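CRISPR-associated endonuclease Cas9 (PDB 5X2H) uses a guide RNA to recognise matching foreign DNA and cuts its two strands with separate HNH and RuvC-like nuclease domains. Local coordinates at residues A[458-466]-A[493-502]. Residues are numbered along the deposited sequence; the frame is centred on the assembly and turned at random.
Sequences VLRAIKEYR and YIARLVLNYT. With nucleotides of chain B.
Tyr-465 lays one face of its ring against Val-498, whose CG1 lies 3.7 Å from the centroid of the Tyr-465 ring and 21° off its normal, a CH-pi contact. The phenol edge then meets Thr-502: Tyr-465 OH donates to Thr-502 OG1 over 2.8 Å. The threonine hydroxyl in turn donates to the backbone of its own helix, Thr-502 OG1 lying 2.6 Å from Val-498 O. With OG1 anti to the carbonyl carbon (chi1 -57°), the hydroxyl turns back to Val-498 O; it and Thr-502 N come to that oxygen from opposite faces of the carbonyl plane, and the two bonds, one accepted and one donated, would fix the threonine's rotation.

One turn back, Ile-462 divides its branches: its CD1 meets Leu-497 CD2, the two side chains crossing at about a right angle, while CG2, anti to the backbone N, presses obliquely on the Tyr-501 ring, 3.5 Å from Tyr-501 CE2. Val-458 and Ile-494 meet tip to tip beyond. Arg-466 passes its CD by Tyr-501 OH, which bonds to Pro-442 O, and extends to U74 of chain B; NH1 and NH2 grip OP2 and OP1 in nearly straight bonds, and NE holds Leu-441 O.

The segments 458-466 and 493-502, their axes 43° apart, belong to helices packed on the RuvC-like sheet: Tyr-465 and Val-498 rest on Ile-15 of strand 10-15 and Ile-484 of strand 481-485, strands that carry the predicted magnesium ligands Asp-14 and Glu-485, while Thr-502 touches Ile-482 and, on strand 530-532, Val-530.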
ATOM      1  N   VAL A 458      -8.413   6.550  -2.513  1.00 53.42           N
ATOM      2  CA  VAL A 458      -9.333   7.578  -2.039  1.00 54.34           C
ATOM      3  C   VAL A 458      -8.639   8.932  -1.986  1.00 55.22           C
ATOM      4  O   VAL A 458      -9.196   9.949  -2.419  1.00 53.49           O
ATOM      5  CB  VAL A 458      -9.920   7.183  -0.673  1.00 53.13           C
ATOM      6  CG1 VAL A 458     -10.893   8.244  -0.192  1.00 50.23           C
ATOM      7  CG2 VAL A 458     -10.605   5.831  -0.763  1.00 54.64           C
ATOM      8  N   LEU A 459      -7.408   8.967  -1.464  1.00 53.22           N
ATOM      9  CA  LEU A 459      -6.650  10.214  -1.433  1.00 49.36           C
ATOM     10  C   LEU A 459      -6.475  10.794  -2.830  1.00 50.24           C
ATOM     11  O   LEU A 459      -6.492  12.020  -3.001  1.00 48.81           O
ATOM     12  CB  LEU A 459      -5.287   9.982  -0.777  1.00 43.13           C
ATOM     13  CG  LEU A 459      -5.304   9.492   0.674  1.00 45.67           C
ATOM     14  CD1 LEU A 459      -3.899   9.137   1.137  1.00 46.76           C
ATOM     15  CD2 LEU A 459      -5.921  10.542   1.590  1.00 43.24           C
ATOM     16  N   ARG A 460      -6.316   9.932  -3.838  1.00 49.58           N
ATOM     17  CA  ARG A 460      -6.171  10.401  -5.211  1.00 48.66           C
ATOM     18  C   ARG A 460      -7.435  11.106  -5.689  1.00 46.55           C
ATOM     19  O   ARG A 460      -7.369  12.204  -6.256  1.00 43.27           O
ATOM     20  CB  ARG A 460      -5.837   9.226  -6.129  1.00 53.45           C
ATOM     21  CG  ARG A 460      -5.759   9.608  -7.595  1.00 58.42           C
ATOM     22  CD  ARG A 460      -4.393  10.162  -7.941  1.00 65.88           C
ATOM     23  NE  ARG A 460      -3.546   9.144  -8.556  1.00 74.35           N
ATOM     24  CZ  ARG A 460      -2.242   9.283  -8.768  1.00 79.71           C
ATOM     25  NH1 ARG A 460      -1.553   8.304  -9.340  1.00 79.20           N
ATOM     26  NH2 ARG A 460      -1.625  10.399  -8.398  1.00 82.68           N
ATOM     27  N   ALA A 461      -8.596  10.487  -5.468  1.00 45.09           N
ATOM     28  CA  ALA A 461      -9.851  11.065  -5.935  1.00 45.08           C
ATOM     29  C   ALA A 461     -10.148  12.386  -5.241  1.00 48.53           C
ATOM     30  O   ALA A 461     -10.626  13.334  -5.876  1.00 50.86           O
ATOM     31  CB  ALA A 461     -10.994  10.075  -5.712  1.00 45.98           C
ATOM     32  N   ILE A 462      -9.874  12.470  -3.938  1.00 48.61           N
ATOM     33  CA  ILE A 462     -10.124  13.704  -3.205  1.00 47.73           C
ATOM     34  C   ILE A 462      -9.195  14.808  -3.690  1.00 48.20           C
ATOM     35  O   ILE A 462      -9.594  15.974  -3.797  1.00 52.08           O
ATOM     36  CB  ILE A 462      -9.977  13.457  -1.693  1.00 47.51           C
ATOM     37  CG1 ILE A 462     -10.977  12.396  -1.237  1.00 51.79           C
ATOM     38  CG2 ILE A 462     -10.169  14.750  -0.913  1.00 49.26           C
ATOM     39  CD1 ILE A 462     -10.886  12.066   0.235  1.00 57.90           C
ATOM     40  N   LYS A 463      -7.946  14.457  -4.001  1.00 43.74           N
ATOM     41  CA  LYS A 463      -6.996  15.445  -4.501  1.00 48.15           C
ATOM     42  C   LYS A 463      -7.485  16.060  -5.807  1.00 51.75           C
ATOM     43  O   LYS A 463      -7.506  17.288  -5.959  1.00 52.34           O
ATOM     44  CB  LYS A 463      -5.625  14.793  -4.681  1.00 50.25           C
ATOM     45  CG  LYS A 463      -4.657  15.568  -5.552  1.00 54.63           C
ATOM     46  CD  LYS A 463      -4.410  14.839  -6.862  1.00 58.73           C
ATOM     47  CE  LYS A 463      -3.091  15.254  -7.489  1.00 59.22           C
ATOM     48  NZ  LYS A 463      -2.224  14.067  -7.720  1.00 60.85           N
ATOM     49  N   GLU A 464      -7.899  15.218  -6.757  1.00 49.63           N
ATOM     50  CA  GLU A 464      -8.390  15.727  -8.033  1.00 50.04           C
ATOM     51  C   GLU A 464      -9.698  16.489  -7.869  1.00 48.96           C
ATOM     52  O   GLU A 464      -9.972  17.415  -8.640  1.00 48.34           O
ATOM     53  CB  GLU A 464      -8.562  14.579  -9.028  1.00 52.29           C
ATOM     54  CG  GLU A 464      -7.251  13.973  -9.506  1.00 54.69           C
ATOM     55  CD  GLU A 464      -6.432  14.935 -10.352  1.00 60.43           C
ATOM     56  OE1 GLU A 464      -5.185  14.870 -10.290  1.00 62.01           O
ATOM     57  OE2 GLU A 464      -7.032  15.759 -11.077  1.00 61.79           O
ATOM     58  N   TYR A 465     -10.517  16.118  -6.882  1.00 48.90           N
ATOM     59  CA  TYR A 465     -11.706  16.911  -6.594  1.00 51.55           C
ATOM     60  C   TYR A 465     -11.328  18.308  -6.124  1.00 53.77           C
ATOM     61  O   TYR A 465     -11.913  19.299  -6.573  1.00 56.19           O
ATOM     62  CB  TYR A 465     -12.573  16.209  -5.549  1.00 49.78           C
ATOM     63  CG  TYR A 465     -13.576  17.120  -4.876  1.00 53.65           C
ATOM     64  CD1 TYR A 465     -14.719  17.548  -5.544  1.00 55.04           C
ATOM     65  CD2 TYR A 465     -13.383  17.553  -3.568  1.00 54.85           C
ATOM     66  CE1 TYR A 465     -15.638  18.385  -4.931  1.00 56.56           C
ATOM     67  CE2 TYR A 465     -14.294  18.389  -2.946  1.00 54.98           C
ATOM     68  CZ  TYR A 465     -15.421  18.800  -3.630  1.00 56.55           C
ATOM     69  OH  TYR A 465     -16.331  19.630  -3.011  1.00 56.31           O
ATOM     70  N   ARG A 466     -10.341  18.406  -5.230  1.00 55.31           N
ATOM     71  CA  ARG A 466      -9.918  19.711  -4.734  1.00 57.05           C
ATOM     72  C   ARG A 466      -9.324  20.562  -5.850  1.00 54.61           C
ATOM     73  O   ARG A 466      -9.624  21.756  -5.953  1.00 57.71           O
ATOM     74  CB  ARG A 466      -8.910  19.541  -3.597  1.00 55.73           C
ATOM     75  CG  ARG A 466      -8.162  20.816  -3.257  1.00 56.99           C
ATOM     76  CD  ARG A 466      -7.247  20.639  -2.062  1.00 58.52           C
ATOM     77  NE  ARG A 466      -6.547  21.880  -1.741  1.00 61.00           N
ATOM     78  CZ  ARG A 466      -5.345  22.200  -2.210  1.00 59.92           C
ATOM     79  NH1 ARG A 466      -4.704  21.365  -3.016  1.00 58.23           N
ATOM     80  NH2 ARG A 466      -4.783  23.352  -1.871  1.00 57.53           N
ATOM     81  N   TYR A 493     -19.586   5.988   1.110  1.00 97.40           N
ATOM     82  CA  TYR A 493     -19.017   6.758   2.210  1.00 89.66           C
ATOM     83  C   TYR A 493     -18.037   7.814   1.719  1.00 83.30           C
ATOM     84  O   TYR A 493     -17.824   8.815   2.410  1.00 84.29           O
ATOM     85  CB  TYR A 493     -18.325   5.824   3.210  1.00 86.64           C
ATOM     86  CG  TYR A 493     -16.931   5.399   2.796  1.00 82.44           C
ATOM     87  CD1 TYR A 493     -16.737   4.356   1.896  1.00 80.60           C
ATOM     88  CD2 TYR A 493     -15.807   6.039   3.307  1.00 78.81           C
ATOM     89  CE1 TYR A 493     -15.462   3.966   1.516  1.00 76.61           C
ATOM     90  CE2 TYR A 493     -14.532   5.658   2.932  1.00 74.84           C
ATOM     91  CZ  TYR A 493     -14.364   4.620   2.037  1.00 73.26           C
ATOM     92  OH  TYR A 493     -13.095   4.236   1.663  1.00 67.81           O
ATOM     93  N   ILE A 494     -17.434   7.612   0.544  1.00 77.60           N
ATOM     94  CA  ILE A 494     -16.517   8.609   0.001  1.00 75.37           C
ATOM     95  C   ILE A 494     -17.263   9.890  -0.351  1.00 78.46           C
ATOM     96  O   ILE A 494     -16.707  10.991  -0.245  1.00 79.65           O
ATOM     97  CB  ILE A 494     -15.766   8.032  -1.213  1.00 69.72           C
ATOM     98  CG1 ILE A 494     -15.087   6.715  -0.835  1.00 68.33           C
ATOM     99  CG2 ILE A 494     -14.738   9.026  -1.735  1.00 66.85           C
ATOM    100  CD1 ILE A 494     -14.281   6.092  -1.961  1.00 64.27           C
ATOM    101  N   ALA A 495     -18.528   9.778  -0.766  1.00 77.75           N
ATOM    102  CA  ALA A 495     -19.328  10.973  -1.011  1.00 79.33           C
ATOM    103  C   ALA A 495     -19.613  11.711   0.288  1.00 79.86           C
ATOM    104  O   ALA A 495     -19.477  12.939   0.356  1.00 82.28           O
ATOM    105  CB  ALA A 495     -20.635  10.604  -1.711  1.00 81.57           C
ATOM    106  N   ARG A 496     -20.009  10.977   1.331  1.00 77.45           N
ATOM    107  CA  ARG A 496     -20.232  11.594   2.634  1.00 76.97           C
ATOM    108  C   ARG A 496     -18.950  12.209   3.180  1.00 71.36           C
ATOM    109  O   ARG A 496     -18.999  13.222   3.887  1.00 71.80           O
ATOM    110  CB  ARG A 496     -20.797  10.555   3.603  1.00 78.89           C
ATOM    111  CG  ARG A 496     -21.097  11.081   4.994  1.00 83.29           C
ATOM    112  CD  ARG A 496     -22.007  12.298   4.956  1.00 87.35           C
ATOM    113  NE  ARG A 496     -23.268  12.032   4.271  1.00 89.77           N
ATOM    114  CZ  ARG A 496     -24.295  12.876   4.250  1.00 93.36           C
ATOM    115  NH1 ARG A 496     -25.408  12.557   3.603  1.00 94.09           N
ATOM    116  NH2 ARG A 496     -24.212  14.038   4.884  1.00 95.87           N
ATOM    117  N   LEU A 497     -17.797  11.625   2.845  1.00 65.04           N
ATOM    118  CA  LEU A 497     -16.522  12.182   3.285  1.00 62.42           C
ATOM    119  C   LEU A 497     -16.214  13.485   2.559  1.00 60.32           C
ATOM    120  O   LEU A 497     -15.850  14.486   3.187  1.00 61.63           O
ATOM    121  CB  LEU A 497     -15.404  11.165   3.059  1.00 59.30           C
ATOM    122  CG  LEU A 497     -14.010  11.573   3.536  1.00 54.75           C
ATOM    123  CD1 LEU A 497     -14.003  11.796   5.044  1.00 54.65           C
ATOM    124  CD2 LEU A 497     -13.004  10.515   3.149  1.00 52.74           C
ATOM    125  N   VAL A 498     -16.343  13.486   1.231  1.00 58.87           N
ATOM    126  CA  VAL A 498     -16.089  14.697   0.457  1.00 57.07           C
ATOM    127  C   VAL A 498     -17.055  15.802   0.864  1.00 59.52           C
ATOM    128  O   VAL A 498     -16.687  16.981   0.924  1.00 60.99           O
ATOM    129  CB  VAL A 498     -16.173  14.391  -1.050  1.00 54.78           C
ATOM    130  CG1 VAL A 498     -16.144  15.672  -1.861  1.00 55.67           C
ATOM    131  CG2 VAL A 498     -15.031  13.475  -1.468  1.00 51.31           C
ATOM    132  N   LEU A 499     -18.301  15.435   1.167  1.00 60.99           N
ATOM    133  CA  LEU A 499     -19.300  16.425   1.554  1.00 63.87           C
ATOM    134  C   LEU A 499     -18.954  17.064   2.895  1.00 67.84           C
ATOM    135  O   LEU A 499     -18.967  18.295   3.026  1.00 70.47           O
ATOM    136  CB  LEU A 499     -20.683  15.775   1.597  1.00 67.49           C
ATOM    137  CG  LEU A 499     -21.873  16.636   2.027  1.00 74.58           C
ATOM    138  CD1 LEU A 499     -23.071  16.371   1.126  1.00 77.12           C
ATOM    139  CD2 LEU A 499     -22.236  16.376   3.484  1.00 75.48           C
ATOM    140  N   ASN A 500     -18.648  16.245   3.907  1.00 67.91           N
ATOM    141  CA  ASN A 500     -18.285  16.787   5.215  1.00 69.88           C
ATOM    142  C   ASN A 500     -16.994  17.589   5.138  1.00 66.59           C
ATOM    143  O   ASN A 500     -16.845  18.612   5.816  1.00 67.00           O
ATOM    144  CB  ASN A 500     -18.148  15.658   6.236  1.00 61.02           C
ATOM    145  CG  ASN A 500     -19.469  14.995   6.556  1.00 71.65           C
ATOM    146  OD1 ASN A 500     -20.495  15.660   6.696  1.00 72.70           O
ATOM    147  ND2 ASN A 500     -19.450  13.673   6.679  1.00 61.87           N
ATOM    148  N   TYR A 501     -16.046  17.134   4.317  1.00 62.67           N
ATOM    149  CA  TYR A 501     -14.792  17.852   4.131  1.00 62.19           C
ATOM    150  C   TYR A 501     -15.014  19.193   3.438  1.00 68.23           C
ATOM    151  O   TYR A 501     -14.286  20.156   3.705  1.00 72.01           O
ATOM    152  CB  TYR A 501     -13.826  16.945   3.360  1.00 56.07           C
ATOM    153  CG  TYR A 501     -12.672  17.582   2.611  1.00 54.67           C
ATOM    154  CD1 TYR A 501     -11.829  18.510   3.212  1.00 55.24           C
ATOM    155  CD2 TYR A 501     -12.383  17.186   1.310  1.00 51.73           C
ATOM    156  CE1 TYR A 501     -10.763  19.062   2.516  1.00 53.56           C
ATOM    157  CE2 TYR A 501     -11.324  17.725   0.613  1.00 50.88           C
ATOM    158  CZ  TYR A 501     -10.515  18.659   1.216  1.00 54.58           C
ATOM    159  OH  TYR A 501      -9.462  19.188   0.504  1.00 56.12           O
ATOM    160  N   THR A 502     -16.036  19.291   2.589  1.00 66.72           N
ATOM    161  CA  THR A 502     -16.277  20.540   1.876  1.00 65.85           C
ATOM    162  C   THR A 502     -17.018  21.553   2.745  1.00 69.76           C
ATOM    163  O   THR A 502     -16.668  22.738   2.751  1.00 71.21           O
ATOM    164  CB  THR A 502     -17.054  20.270   0.588  1.00 64.44           C
ATOM    165  OG1 THR A 502     -16.331  19.331  -0.219  1.00 59.68           O
ATOM    166  CG2 THR A 502     -17.246  21.557  -0.202  1.00 65.44           C
TER
ATOM    167  P     G B  72      -1.889  11.947  -4.575  1.00 46.67           P
ATOM    168  OP1   G B  72      -3.252  12.139  -5.129  1.00 51.59           O
ATOM    169  OP2   G B  72      -0.720  11.937  -5.485  1.00 43.82           O
ATOM    170  O5'   G B  72      -1.611  13.077  -3.482  1.00 45.80           O
ATOM    171  C5'   G B  72      -2.474  13.254  -2.369  1.00 45.95           C
ATOM    172  C4'   G B  72      -1.870  14.175  -1.334  1.00 48.25           C
ATOM    173  O4'   G B  72      -0.598  13.643  -0.875  1.00 49.72           O
ATOM    174  C3'   G B  72      -1.524  15.580  -1.801  1.00 46.56           C
ATOM    175  O3'   G B  72      -2.641  16.443  -1.871  1.00 48.99           O
ATOM    176  C2'   G B  72      -0.482  16.011  -0.780  1.00 47.37           C
ATOM    177  O2'   G B  72      -1.100  16.353   0.452  1.00 48.34           O
ATOM    178  C1'   G B  72       0.289  14.706  -0.583  1.00 48.01           C
ATOM    179  N9    G B  72       1.439  14.627  -1.504  1.00 46.72           N
ATOM    180  C8    G B  72       1.614  13.759  -2.556  1.00 43.74           C
ATOM    181  N7    G B  72       2.736  13.951  -3.193  1.00 42.64           N
ATOM    182  C5    G B  72       3.337  15.013  -2.531  1.00 44.93           C
ATOM    183  C6    G B  72       4.572  15.672  -2.768  1.00 44.25           C
ATOM    184  O6    G B  72       5.418  15.441  -3.639  1.00 39.41           O
ATOM    185  N1    G B  72       4.789  16.701  -1.854  1.00 45.90           N
ATOM    186  C2    G B  72       3.933  17.052  -0.840  1.00 48.52           C
ATOM    187  N2    G B  72       4.321  18.076  -0.064  1.00 49.23           N
ATOM    188  N3    G B  72       2.778  16.447  -0.609  1.00 47.76           N
ATOM    189  C4    G B  72       2.547  15.444  -1.484  1.00 46.88           C
ATOM    190  P     G B   1     -26.805   8.591   7.116  1.00 84.14           P
ATOM    191  OP1   G B   1     -27.663   8.812   5.924  1.00 85.69           O
ATOM    192  OP2   G B   1     -25.610   7.713   7.017  1.00 82.53           O
ATOM    193  O5'   G B   1     -26.325  10.015   7.644  1.00 82.72           O
ATOM    194  C5'   G B   1     -25.960  11.047   6.738  1.00 79.28           C
ATOM    195  C4'   G B   1     -25.735  12.352   7.457  1.00 73.56           C
ATOM    196  O4'   G B   1     -26.999  12.854   7.966  1.00 71.61           O
ATOM    197  C3'   G B   1     -24.841  12.284   8.687  1.00 68.56           C
ATOM    198  O3'   G B   1     -23.460  12.306   8.377  1.00 64.63           O
ATOM    199  C2'   G B   1     -25.302  13.486   9.496  1.00 68.09           C
ATOM    200  O2'   G B   1     -24.763  14.684   8.957  1.00 68.29           O
ATOM    201  C1'   G B   1     -26.805  13.467   9.223  1.00 70.30           C
ATOM    202  N9    G B   1     -27.531  12.676  10.235  1.00 73.04           N
ATOM    203  C8    G B   1     -28.195  11.492  10.021  1.00 73.88           C
ATOM    204  N7    G B   1     -28.750  11.011  11.099  1.00 74.37           N
ATOM    205  C5    G B   1     -28.430  11.930  12.089  1.00 72.72           C
ATOM    206  C6    G B   1     -28.757  11.940  13.469  1.00 70.85           C
ATOM    207  O6    G B   1     -29.415  11.112  14.111  1.00 71.28           O
ATOM    208  N1    G B   1     -28.234  13.056  14.113  1.00 69.19           N
ATOM    209  C2    G B   1     -27.492  14.037  13.508  1.00 69.36           C
ATOM    210  N2    G B   1     -27.078  15.034  14.300  1.00 66.26           N
ATOM    211  N3    G B   1     -27.181  14.042  12.221  1.00 71.97           N
ATOM    212  C4    G B   1     -27.679  12.965  11.574  1.00 72.94           C
ATOM    213  P     U B  74      -1.494  23.284  -3.180  1.00 52.34           P
ATOM    214  OP1   U B  74      -2.321  24.421  -2.705  1.00 58.07           O
ATOM    215  OP2   U B  74      -2.097  22.283  -4.094  1.00 49.49           O
ATOM    216  O5'   U B  74      -0.185  23.864  -3.882  1.00 53.30           O
ATOM    217  C5'   U B  74       0.645  24.809  -3.222  1.00 55.69           C
ATOM    218  C4'   U B  74       1.987  24.941  -3.900  1.00 57.91           C
ATOM    219  O4'   U B  74       2.649  23.652  -3.939  1.00 59.19           O
ATOM    220  C3'   U B  74       1.963  25.393  -5.353  1.00 57.11           C
ATOM    221  O3'   U B  74       1.852  26.801  -5.479  1.00 59.71           O
ATOM    222  C2'   U B  74       3.277  24.845  -5.904  1.00 57.65           C
ATOM    223  O2'   U B  74       4.355  25.717  -5.598  1.00 62.85           O
ATOM    224  C1'   U B  74       3.451  23.555  -5.097  1.00 56.74           C
ATOM    225  N1    U B  74       3.066  22.343  -5.858  1.00 53.31           N
ATOM    226  C2    U B  74       4.012  21.803  -6.709  1.00 53.51           C
ATOM    227  O2    U B  74       5.120  22.287  -6.855  1.00 54.52           O
ATOM    228  N3    U B  74       3.615  20.677  -7.388  1.00 52.45           N
ATOM    229  C4    U B  74       2.391  20.047  -7.300  1.00 51.01           C
ATOM    230  O4    U B  74       2.177  19.038  -7.976  1.00 48.19           O
ATOM    231  C5    U B  74       1.467  20.665  -6.394  1.00 49.53           C
ATOM    232  C6    U B  74       1.828  21.762  -5.722  1.00 51.58           C
TER